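4-amino-4-deoxychorismate lyase (Legionella pneumophila, PDB 3LUL) is a pyridoxal-phosphate-carrying protein of the class IV aminotransferase fold, seen here as an assembly of two chains. Local coordinates at residues W129-A134 against V172-C177; V193-L198 against E219-K224; M45-L50 against D66-H71; A204-H209 against D261-L266. All blocks are in the same frame, centred on the assembly; numbering follows the deposited sequence.

Contact 1: W129-A134 against V172-C177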
# COMPACT_ATOMS: atom_id res chain seq x y z
N TRP B 129 0.14 -1.40 -15.97
CA TRP B 129 -0.50 -2.38 -15.09
C TRP B 129 -1.95 -1.95 -14.77
O TRP B 129 -2.28 -0.74 -14.71
CB TRP B 129 0.34 -2.63 -13.84
CG TRP B 129 0.41 -1.51 -12.84
CD1 TRP B 129 -0.51 -1.22 -11.88
CD2 TRP B 129 1.49 -0.58 -12.66
NE1 TRP B 129 -0.09 -0.16 -11.14
CE2 TRP B 129 1.15 0.24 -11.58
CE3 TRP B 129 2.71 -0.37 -13.30
CZ2 TRP B 129 1.98 1.29 -11.13
CZ3 TRP B 129 3.54 0.69 -12.82
CH2 TRP B 129 3.16 1.48 -11.78
N LEU B 130 -2.82 -2.96 -14.60
CA LEU B 130 -4.26 -2.75 -14.37
C LEU B 130 -4.67 -3.05 -12.93
O LEU B 130 -4.04 -3.85 -12.26
CB LEU B 130 -5.06 -3.57 -15.35
CG LEU B 130 -4.71 -3.38 -16.85
CD1 LEU B 130 -5.58 -4.32 -17.75
CD2 LEU B 130 -4.82 -1.94 -17.34
N ARG B 131 -5.77 -2.43 -12.50
CA ARG B 131 -6.36 -2.63 -11.17
C ARG B 131 -7.66 -3.40 -11.27
O ARG B 131 -8.49 -3.12 -12.12
CB ARG B 131 -6.64 -1.29 -10.48
CG ARG B 131 -5.41 -0.50 -10.19
CD ARG B 131 -5.71 0.95 -9.74
NE ARG B 131 -4.46 1.56 -9.28
CZ ARG B 131 -4.39 2.80 -8.80
NH1 ARG B 131 -5.48 3.55 -8.74
NH2 ARG B 131 -3.23 3.29 -8.38
N ASP B 132 -7.85 -4.36 -10.37
CA ASP B 132 -9.15 -5.02 -10.24
C ASP B 132 -10.08 -4.07 -9.51
O ASP B 132 -9.82 -3.66 -8.40
CB ASP B 132 -9.02 -6.33 -9.45
CG ASP B 132 -10.23 -7.24 -9.61
OD1 ASP B 132 -11.33 -6.73 -9.85
OD2 ASP B 132 -10.06 -8.47 -9.50
N LYS B 133 -11.21 -3.75 -10.13
CA LYS B 133 -12.21 -2.90 -9.49
C LYS B 133 -12.74 -3.51 -8.16
O LYS B 133 -13.26 -2.80 -7.30
CB LYS B 133 -13.38 -2.66 -10.47
CG LYS B 133 -14.28 -3.86 -10.67
CD LYS B 133 -15.36 -3.58 -11.74
CE LYS B 133 -16.39 -4.69 -11.76
NZ LYS B 133 -17.11 -4.69 -13.06
N ALA B 134 -12.54 -4.82 -7.97
CA ALA B 134 -12.94 -5.53 -6.74
C ALA B 134 -11.94 -5.42 -5.59
O ALA B 134 -12.21 -5.89 -4.49
CB ALA B 134 -13.26 -7.00 -7.06
N VAL B 172 -11.08 3.50 -17.61
CA VAL B 172 -10.39 4.56 -16.85
C VAL B 172 -10.87 4.61 -15.41
O VAL B 172 -12.07 4.49 -15.17
CB VAL B 172 -10.69 5.96 -17.46
CG1 VAL B 172 -9.85 7.05 -16.77
CG2 VAL B 172 -10.47 5.98 -18.97
N THR B 173 -9.98 4.80 -14.45
CA THR B 173 -10.37 5.02 -13.06
C THR B 173 -10.02 6.47 -12.66
O THR B 173 -10.88 7.35 -12.70
CB THR B 173 -9.81 3.96 -12.10
OG1 THR B 173 -8.36 3.95 -12.08
CG2 THR B 173 -10.34 2.61 -12.53
N GLU B 174 -8.77 6.72 -12.32
CA GLU B 174 -8.34 8.00 -11.74
C GLU B 174 -6.86 8.15 -11.91
O GLU B 174 -6.20 7.22 -12.39
CB GLU B 174 -8.70 8.00 -10.25
CG GLU B 174 -8.00 6.91 -9.50
CD GLU B 174 -8.58 6.63 -8.14
OE1 GLU B 174 -9.51 7.34 -7.71
OE2 GLU B 174 -8.04 5.72 -7.48
N THR B 175 -6.31 9.30 -11.52
CA THR B 175 -4.87 9.47 -11.47
C THR B 175 -4.27 9.09 -10.10
O THR B 175 -4.92 8.45 -9.28
CB THR B 175 -4.44 10.93 -11.87
OG1 THR B 175 -4.75 11.84 -10.82
CG2 THR B 175 -5.09 11.35 -13.22
N THR B 176 -3.03 9.49 -9.87
CA THR B 176 -2.38 9.30 -8.56
C THR B 176 -2.98 10.12 -7.42
O THR B 176 -2.74 9.85 -6.25
CB THR B 176 -0.89 9.63 -8.60
OG1 THR B 176 -0.69 11.04 -8.82
CG2 THR B 176 -0.17 8.80 -9.68
N CYS B 177 -3.73 11.17 -7.77
CA CYS B 177 -4.23 12.10 -6.76
C CYS B 177 -5.54 12.80 -7.09
O CYS B 177 -5.94 13.72 -6.37
CB CYS B 177 -3.13 13.16 -6.52
SG CYS B 177 -2.89 14.24 -7.94
O HOH W 1 -4.41 6.09 -7.76
O HOH W 2 -8.26 3.14 -9.40
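R131 reaches with NH1 to the carboxylate of E174, the two side chains crossing at about a right angle. The pairing is a loose salt bridge, R131 NH1 to E174 OE2 at 3.6 Å. OE2 lies near the guanidinium plane at its edge, but the two flat groups are turned 89° apart. Water fills in the closer bonding. One molecule accepts hydrogen bonds from R131 NH1 (2.9 Å) and T173 OG1 (2.8 Å) and donates one to E174 OE2 (3.2 Å). A second accepts from R131 NH1 at 2.9 Å and donates to T175 O at the same length, 2.9 Å. Both waters sit in plane at the guanidinium edge. The arginine spans the distance between strands 122-131 and 172-175 because its chain is extended from CG to NE; beyond it, NE pairs with E147 and F165 makes a cation-pi contact. R131 and the water it shares with T173 hold OE2, while the second water ties the arginine to T175 O. This loose, partly water-mediated grip leaves E174 OE1 to bond L198 N and, weakly, N1 of the pyridoxal-phosphate lysine at position 141, a glutamate-to-pyridine contact known in this family.

Contact 2: V193-L198 against E219-K224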
# COMPACT_ATOMS: atom_id res chain seq x y z
N VAL B 193 -18.47 5.01 -9.63
CA VAL B 193 -17.87 4.54 -8.38
C VAL B 193 -17.53 3.04 -8.52
O VAL B 193 -16.48 2.62 -8.09
CB VAL B 193 -18.80 4.75 -7.15
CG1 VAL B 193 -18.09 4.32 -5.87
CG2 VAL B 193 -19.19 6.20 -7.03
N GLU B 194 -18.38 2.29 -9.20
CA GLU B 194 -18.20 0.85 -9.40
C GLU B 194 -17.03 0.46 -10.31
O GLU B 194 -16.66 -0.72 -10.34
CB GLU B 194 -19.48 0.23 -9.96
CG GLU B 194 -20.70 0.37 -9.06
CD GLU B 194 -21.71 1.43 -9.52
OE1 GLU B 194 -21.32 2.53 -9.97
OE2 GLU B 194 -22.91 1.14 -9.43
N ASP B 195 -16.43 1.42 -11.03
CA ASP B 195 -15.24 1.14 -11.81
C ASP B 195 -13.98 0.97 -10.95
O ASP B 195 -12.91 0.62 -11.49
CB ASP B 195 -14.98 2.22 -12.88
CG ASP B 195 -16.06 2.30 -13.94
OD1 ASP B 195 -16.63 1.23 -14.29
OD2 ASP B 195 -16.33 3.44 -14.42
N GLY B 196 -14.08 1.23 -9.64
CA GLY B 196 -13.01 1.03 -8.69
C GLY B 196 -12.17 2.28 -8.45
O GLY B 196 -10.95 2.27 -8.59
N ILE B 197 -12.85 3.38 -8.18
CA ILE B 197 -12.20 4.67 -7.97
C ILE B 197 -12.36 5.11 -6.53
O ILE B 197 -13.19 4.57 -5.78
CB ILE B 197 -12.84 5.79 -8.87
CG1 ILE B 197 -14.33 5.97 -8.56
CG2 ILE B 197 -12.62 5.47 -10.36
CD1 ILE B 197 -14.99 7.22 -9.20
N LEU B 198 -11.52 6.05 -6.14
CA LEU B 198 -11.70 6.78 -4.89
C LEU B 198 -12.87 7.73 -5.11
O LEU B 198 -12.83 8.53 -6.04
CB LEU B 198 -10.42 7.56 -4.56
CG LEU B 198 -10.13 7.95 -3.11
CD1 LEU B 198 -11.01 9.07 -2.69
CD2 LEU B 198 -10.30 6.74 -2.15
N GLU B 219 -22.20 9.39 -15.21
CA GLU B 219 -21.31 8.47 -14.51
C GLU B 219 -21.37 7.13 -15.18
O GLU B 219 -22.34 6.37 -14.96
CB GLU B 219 -21.73 8.34 -13.05
CG GLU B 219 -21.62 9.66 -12.29
CD GLU B 219 -22.13 9.55 -10.86
OE1 GLU B 219 -21.47 8.87 -10.03
OE2 GLU B 219 -23.15 10.22 -10.57
N ILE B 220 -20.38 6.86 -16.04
CA ILE B 220 -20.34 5.65 -16.88
C ILE B 220 -18.91 5.09 -17.00
O ILE B 220 -17.93 5.78 -16.72
CB ILE B 220 -20.88 5.89 -18.31
CG1 ILE B 220 -20.00 6.88 -19.10
CG2 ILE B 220 -22.35 6.36 -18.28
CD1 ILE B 220 -20.39 7.01 -20.59
N SER B 221 -18.81 3.86 -17.46
CA SER B 221 -17.51 3.24 -17.69
C SER B 221 -16.98 3.82 -18.99
O SER B 221 -17.72 3.90 -20.00
CB SER B 221 -17.63 1.72 -17.77
OG SER B 221 -18.04 1.20 -16.52
N LEU B 222 -15.72 4.25 -18.94
CA LEU B 222 -15.09 4.99 -20.05
C LEU B 222 -13.85 4.26 -20.53
O LEU B 222 -12.97 3.94 -19.74
CB LEU B 222 -14.70 6.39 -19.60
CG LEU B 222 -15.83 7.36 -19.28
CD1 LEU B 222 -15.34 8.49 -18.39
CD2 LEU B 222 -16.45 7.88 -20.58
N THR B 223 -13.79 4.00 -21.83
CA THR B 223 -12.60 3.38 -22.44
C THR B 223 -11.54 4.46 -22.73
O THR B 223 -11.84 5.67 -22.66
CB THR B 223 -12.97 2.69 -23.75
OG1 THR B 223 -13.52 3.69 -24.61
CG2 THR B 223 -14.02 1.61 -23.53
N LYS B 224 -10.34 4.03 -23.10
CA LYS B 224 -9.25 4.97 -23.45
C LYS B 224 -9.65 5.77 -24.70
O LYS B 224 -9.35 6.96 -24.81
CB LYS B 224 -7.93 4.24 -23.69
CG LYS B 224 -6.74 5.18 -23.87
CD LYS B 224 -5.43 4.41 -23.97
CE LYS B 224 -4.27 5.37 -24.09
NZ LYS B 224 -3.07 4.76 -24.74
O HOH W 3 -21.13 6.15 -9.94
O HOH W 4 -14.46 4.21 -16.38
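D195 presents its carboxylate to S221 so that one oxygen meets the hydroxyl head on while the other lies near the serine backbone. S221 OG donates to D195 OD1 across a short 2.6 Å, arriving at the syn lone pair, the one on the side of OD2. D195 OD2 lies 3.5 Å from S221 CA. The D195 CB bond points at 219-224, with CG anti to the carbonyl carbon (chi1 -64°), whereas the S221 CB bond runs alongside 193-198 and it is OG that turns to the acid. OD1 has a second partner in R192, which forms a salt bridge through NH2. OD2 accepts a hydrogen bond from a water, 2.8 Å away, and that water accepts from L222 N at 2.9 Å.

Both segments are connections within the class IV aminotransferase fold: 193-198 leads from strand 187-190 to helix 201-212. The other segment, 219-224, leads from strand 217-219 into helix 224-228, where T223 holds the N-cap position. A 3-10 turn at 193-195 sets the acid in place and is closed by G196 N to V193 O at 3.2 Å; at the phi of G196, 94°, a side chain would be jammed against the carbonyl O of D195. At the other end of the contact E219 does not touch V193 but is linked to it by water, which donates to E219 OE1 at 2.7 Å and accepts from V193 N at 2.9 Å. E219 OE1 is also held by a salt bridge from R203 of helix 201-212.

Contact 3: M45-L50 against D66-H71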
# COMPACT_ATOMS: atom_id res chain seq x y z
N MSE B 45 -17.68 16.65 5.07
CA MSE B 45 -17.53 15.56 4.11
C MSE B 45 -16.24 14.75 4.31
O MSE B 45 -16.24 13.53 4.12
CB MSE B 45 -17.70 16.05 2.65
CG MSE B 45 -19.12 16.50 2.37
SE MSE B 45 -19.28 17.24 0.57
CE MSE B 45 -19.39 15.54 -0.29
N HIS B 46 -15.16 15.43 4.69
CA HIS B 46 -13.90 14.76 5.03
C HIS B 46 -14.04 13.87 6.27
O HIS B 46 -13.57 12.74 6.28
CB HIS B 46 -12.80 15.80 5.25
CG HIS B 46 -12.34 16.44 3.99
ND1 HIS B 46 -11.58 15.76 3.05
CD2 HIS B 46 -12.51 17.70 3.50
CE1 HIS B 46 -11.33 16.56 2.02
NE2 HIS B 46 -11.86 17.75 2.28
N TRP B 47 -14.69 14.39 7.30
CA TRP B 47 -14.97 13.57 8.52
C TRP B 47 -15.81 12.35 8.20
O TRP B 47 -15.58 11.25 8.71
CB TRP B 47 -15.68 14.49 9.54
CG TRP B 47 -16.11 13.86 10.81
CD1 TRP B 47 -15.34 13.63 11.93
CD2 TRP B 47 -17.41 13.35 11.10
NE1 TRP B 47 -16.11 13.05 12.91
CE2 TRP B 47 -17.38 12.86 12.43
CE3 TRP B 47 -18.61 13.28 10.38
CZ2 TRP B 47 -18.49 12.28 13.03
CZ3 TRP B 47 -19.71 12.71 10.97
CH2 TRP B 47 -19.65 12.23 12.29
N GLU B 48 -16.82 12.54 7.37
CA GLU B 48 -17.74 11.46 7.01
C GLU B 48 -17.00 10.34 6.31
O GLU B 48 -17.18 9.17 6.61
CB GLU B 48 -18.83 12.00 6.10
CG GLU B 48 -19.81 11.00 5.53
CD GLU B 48 -20.81 11.63 4.56
OE1 GLU B 48 -20.44 12.52 3.74
OE2 GLU B 48 -21.99 11.23 4.63
N ARG B 49 -16.22 10.71 5.31
CA ARG B 49 -15.50 9.72 4.51
C ARG B 49 -14.48 8.99 5.37
O ARG B 49 -14.37 7.78 5.33
CB ARG B 49 -14.79 10.39 3.32
CG ARG B 49 -14.05 9.36 2.47
CD ARG B 49 -13.61 9.93 1.14
NE ARG B 49 -12.61 10.99 1.30
CZ ARG B 49 -12.17 11.75 0.30
NH1 ARG B 49 -12.57 11.51 -0.96
NH2 ARG B 49 -11.29 12.70 0.54
N LEU B 50 -13.74 9.74 6.18
CA LEU B 50 -12.71 9.13 7.06
C LEU B 50 -13.37 8.14 8.00
O LEU B 50 -12.87 7.03 8.15
CB LEU B 50 -11.90 10.18 7.82
CG LEU B 50 -10.81 9.72 8.80
CD1 LEU B 50 -9.86 8.76 8.12
CD2 LEU B 50 -10.10 10.96 9.39
N ASP B 66 -17.97 17.87 15.83
CA ASP B 66 -17.65 19.15 16.47
C ASP B 66 -16.20 19.16 16.98
O ASP B 66 -15.52 20.18 16.86
CB ASP B 66 -18.65 19.46 17.57
CG ASP B 66 -20.04 19.82 17.03
OD1 ASP B 66 -20.16 20.19 15.84
OD2 ASP B 66 -21.01 19.72 17.80
N ASP B 67 -15.77 18.07 17.61
CA ASP B 67 -14.40 17.99 18.12
C ASP B 67 -13.38 17.98 16.96
O ASP B 67 -12.33 18.66 17.02
CB ASP B 67 -14.18 16.77 19.02
CG ASP B 67 -14.83 16.94 20.41
OD1 ASP B 67 -15.31 18.04 20.77
OD2 ASP B 67 -14.83 15.96 21.16
N TRP B 68 -13.72 17.26 15.89
CA TRP B 68 -12.91 17.25 14.67
C TRP B 68 -12.73 18.66 14.16
O TRP B 68 -11.61 19.11 13.92
CB TRP B 68 -13.62 16.40 13.63
CG TRP B 68 -13.25 16.52 12.19
CD1 TRP B 68 -13.87 17.28 11.25
CD2 TRP B 68 -12.27 15.75 11.49
NE1 TRP B 68 -13.32 17.08 10.02
CE2 TRP B 68 -12.34 16.13 10.13
CE3 TRP B 68 -11.33 14.79 11.87
CZ2 TRP B 68 -11.49 15.61 9.17
CZ3 TRP B 68 -10.50 14.25 10.90
CH2 TRP B 68 -10.57 14.67 9.57
N PHE B 69 -13.86 19.35 13.99
CA PHE B 69 -13.83 20.71 13.46
C PHE B 69 -12.99 21.62 14.37
O PHE B 69 -12.13 22.34 13.89
CB PHE B 69 -15.25 21.25 13.27
CG PHE B 69 -15.31 22.57 12.52
CD1 PHE B 69 -15.43 22.58 11.13
CD2 PHE B 69 -15.28 23.76 13.20
CE1 PHE B 69 -15.50 23.78 10.43
CE2 PHE B 69 -15.35 24.99 12.51
CZ PHE B 69 -15.47 24.99 11.12
N GLU B 70 -13.21 21.52 15.67
CA GLU B 70 -12.45 22.31 16.68
C GLU B 70 -10.94 22.05 16.58
O GLU B 70 -10.14 22.99 16.68
CB GLU B 70 -12.96 22.03 18.11
CG GLU B 70 -12.07 22.54 19.30
CD GLU B 70 -11.83 24.05 19.32
OE1 GLU B 70 -12.27 24.76 18.39
OE2 GLU B 70 -11.18 24.53 20.30
N HIS B 71 -10.57 20.79 16.39
CA HIS B 71 -9.15 20.45 16.17
C HIS B 71 -8.57 21.09 14.92
O HIS B 71 -7.44 21.58 14.97
CB HIS B 71 -8.91 18.96 16.13
CG HIS B 71 -8.74 18.35 17.48
ND1 HIS B 71 -9.72 17.59 18.08
CD2 HIS B 71 -7.72 18.41 18.35
CE1 HIS B 71 -9.29 17.18 19.26
NE2 HIS B 71 -8.08 17.67 19.45
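W68 lays its indole against three residues: W47 takes CB and the five-membered ring, H46 and L50 the outer six-membered ring. CB lies 3.7 Å from W47 CD1. With CG anti to the backbone N (chi1 162°), the ring is carried out toward helix 43-57. Its five-membered ring receives W47 CB over one face, a CH-pi contact with CB 3.7 Å from the ring centroid. The W47 indole turns its own edge to the W68 face: the five-membered centroids are 4.8 Å apart and the planes stand at 58°, a tilted edge-to-face pair. NE1, 3.5 Å from W47 CB, hydrogen-bonds A43 O outside the pair; W47 NE1 likewise bonds I63 O. Farther out, CZ2 meets H46 CB at 4.1 Å, and at the tip CZ3 meets L50 CD2 at 3.6 Å. The short helix axes come no closer than 10.7 Å and cross at 122°, a separation bridged by the W68 side chain. Beneath the pair runs the five-stranded sheet: W68 rests on I33 of strand 28-36 and A88 of strand 84-91, and L50 reaches L29 and L90 of the same strands, while H46 leans on I201 of helix 201-212.

Contact 4: A204-H209 against D261-L266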
# COMPACT_ATOMS: atom_id res chain seq x y z
N ALA B 204 -17.79 14.52 -6.08
CA ALA B 204 -19.18 14.50 -5.56
C ALA B 204 -19.83 15.89 -5.59
O ALA B 204 -21.01 16.03 -5.97
CB ALA B 204 -19.19 13.94 -4.12
N ARG B 205 -19.07 16.91 -5.18
CA ARG B 205 -19.57 18.31 -5.18
C ARG B 205 -19.88 18.78 -6.60
O ARG B 205 -20.90 19.42 -6.84
CB ARG B 205 -18.55 19.27 -4.55
CG ARG B 205 -18.38 19.13 -3.02
CD ARG B 205 -17.13 19.89 -2.59
NE ARG B 205 -17.22 21.28 -3.03
CZ ARG B 205 -16.19 22.09 -3.30
NH1 ARG B 205 -14.93 21.69 -3.16
NH2 ARG B 205 -16.43 23.34 -3.69
N LEU B 206 -19.00 18.44 -7.53
CA LEU B 206 -19.16 18.83 -8.92
C LEU B 206 -20.44 18.21 -9.52
O LEU B 206 -21.23 18.89 -10.16
CB LEU B 206 -17.91 18.44 -9.72
CG LEU B 206 -17.76 18.96 -11.14
CD1 LEU B 206 -16.30 18.95 -11.49
CD2 LEU B 206 -18.58 18.17 -12.14
N ILE B 207 -20.64 16.92 -9.27
CA ILE B 207 -21.85 16.23 -9.71
C ILE B 207 -23.12 16.90 -9.14
O ILE B 207 -24.07 17.13 -9.88
CB ILE B 207 -21.80 14.72 -9.39
CG1 ILE B 207 -20.72 14.05 -10.24
CG2 ILE B 207 -23.14 14.02 -9.67
CD1 ILE B 207 -20.35 12.65 -9.78
N SER B 208 -23.10 17.24 -7.86
CA SER B 208 -24.23 17.93 -7.20
C SER B 208 -24.52 19.26 -7.87
O SER B 208 -25.66 19.55 -8.20
CB SER B 208 -23.96 18.15 -5.71
OG SER B 208 -24.04 16.94 -4.98
N HIS B 209 -23.48 20.07 -8.07
CA HIS B 209 -23.62 21.32 -8.80
C HIS B 209 -24.25 21.14 -10.18
O HIS B 209 -25.11 21.93 -10.57
CB HIS B 209 -22.28 22.06 -8.97
CG HIS B 209 -21.83 22.80 -7.74
ND1 HIS B 209 -22.58 23.80 -7.17
CD2 HIS B 209 -20.71 22.69 -6.98
CE1 HIS B 209 -21.95 24.26 -6.10
NE2 HIS B 209 -20.82 23.60 -5.96
N ASP B 261 -14.99 26.60 -16.99
CA ASP B 261 -15.03 27.90 -16.29
C ASP B 261 -16.21 28.04 -15.33
O ASP B 261 -16.06 28.54 -14.22
CB ASP B 261 -15.00 29.08 -17.25
CG ASP B 261 -13.76 29.09 -18.11
OD1 ASP B 261 -12.66 28.95 -17.56
OD2 ASP B 261 -13.89 29.21 -19.34
N LYS B 262 -17.37 27.56 -15.76
CA LYS B 262 -18.55 27.55 -14.90
C LYS B 262 -18.33 26.70 -13.64
O LYS B 262 -18.65 27.12 -12.53
CB LYS B 262 -19.79 27.04 -15.65
CG LYS B 262 -21.03 27.07 -14.77
CD LYS B 262 -22.34 27.03 -15.53
CE LYS B 262 -23.52 27.30 -14.58
NZ LYS B 262 -24.84 27.21 -15.24
N LEU B 263 -17.81 25.49 -13.81
CA LEU B 263 -17.57 24.61 -12.67
C LEU B 263 -16.51 25.17 -11.69
O LEU B 263 -16.71 25.10 -10.48
CB LEU B 263 -17.22 23.21 -13.15
CG LEU B 263 -18.39 22.50 -13.85
CD1 LEU B 263 -17.90 21.17 -14.36
CD2 LEU B 263 -19.63 22.34 -12.96
N ILE B 264 -15.45 25.79 -12.21
CA ILE B 264 -14.47 26.48 -11.36
C ILE B 264 -15.16 27.57 -10.52
O ILE B 264 -14.95 27.67 -9.28
CB ILE B 264 -13.33 27.11 -12.19
CG1 ILE B 264 -12.43 26.00 -12.72
CG2 ILE B 264 -12.54 28.14 -11.34
CD1 ILE B 264 -11.43 26.46 -13.75
N PHE B 265 -16.01 28.35 -11.17
CA PHE B 265 -16.73 29.40 -10.48
C PHE B 265 -17.57 28.81 -9.35
O PHE B 265 -17.50 29.28 -8.21
CB PHE B 265 -17.59 30.24 -11.43
CG PHE B 265 -18.43 31.28 -10.71
CD1 PHE B 265 -19.67 30.95 -10.21
CD2 PHE B 265 -17.96 32.57 -10.52
CE1 PHE B 265 -20.44 31.89 -9.54
CE2 PHE B 265 -18.73 33.51 -9.86
CZ PHE B 265 -19.97 33.16 -9.36
N LEU B 266 -18.35 27.78 -9.66
CA LEU B 266 -19.26 27.20 -8.68
C LEU B 266 -18.53 26.57 -7.48
O LEU B 266 -18.90 26.80 -6.32
CB LEU B 266 -20.20 26.19 -9.35
CG LEU B 266 -21.20 26.78 -10.35
CD1 LEU B 266 -21.91 25.68 -11.10
CD2 LEU B 266 -22.17 27.72 -9.61
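This is a buried helix-to-helix contact in which helix 201-212 meets the C-terminal helix 258-269 through two side-chain pairs, L206 with L263 and H209 with L266. Each pair is three residues, about one turn, from the other on its helix, and the backbones come near at both: the CA atoms of L206 and L263 are 7.1 Å apart, and those of H209 and L266 are 7.3 Å apart. Together the segments bury 229 Å².

At H209 the contact is made by a ring face. L266 CB stands 4.0 Å from the centroid of the imidazole and 8° off its normal, a CH-pi contact over the centre, while the two side chains slide past each other in opposite directions. NE2 of the ring is directed to D270, which accepts its hydrogen bond; D270, beyond the two segments, also pairs with R205 NH2 in a salt bridge. The ring is thus held by a bond at its rim as well as by L266 on its face.

Both helices rest on the larger sheet of the class IV aminotransferase fold: L206 and L263 each touch F234 of strand 232-237 and I242 of strand 241-248. Above those strands the leucines cross at about a right angle, and L263 CD1 enters the branch of L206, 3.8 Å from CD2 and 3.9 Å from CG. L206 has two conformers, so this detail holds for one of them. On the L266 side, H213 from the loop after helix 201-212 also touches the leucine.

Overall arrangement
Contacts 1, 3 and 4 are buried, whereas contact 2 is partly buried. Contacts 3 and 4 join helices over different sheets by aromatic and aliphatic side chains; contacts 1 and 2 are polar and use water and carboxylates between loops and strand ends. Contacts 1 and 2 adjoin, centres about 9 Å apart, with a probable hydrogen bond between V172 N and L222 O and K133 packed on E194. The helices are linked too: M45 of contact 3 packs on R205 of contact 4, and I207 on E219 of contact 2. Contacts 1 and 3 approach the cofactor differently, R49 of helix 43-57 hydrogen-bonding its phosphate where E174 offers its ring nitrogen only a weak hydrogen bond.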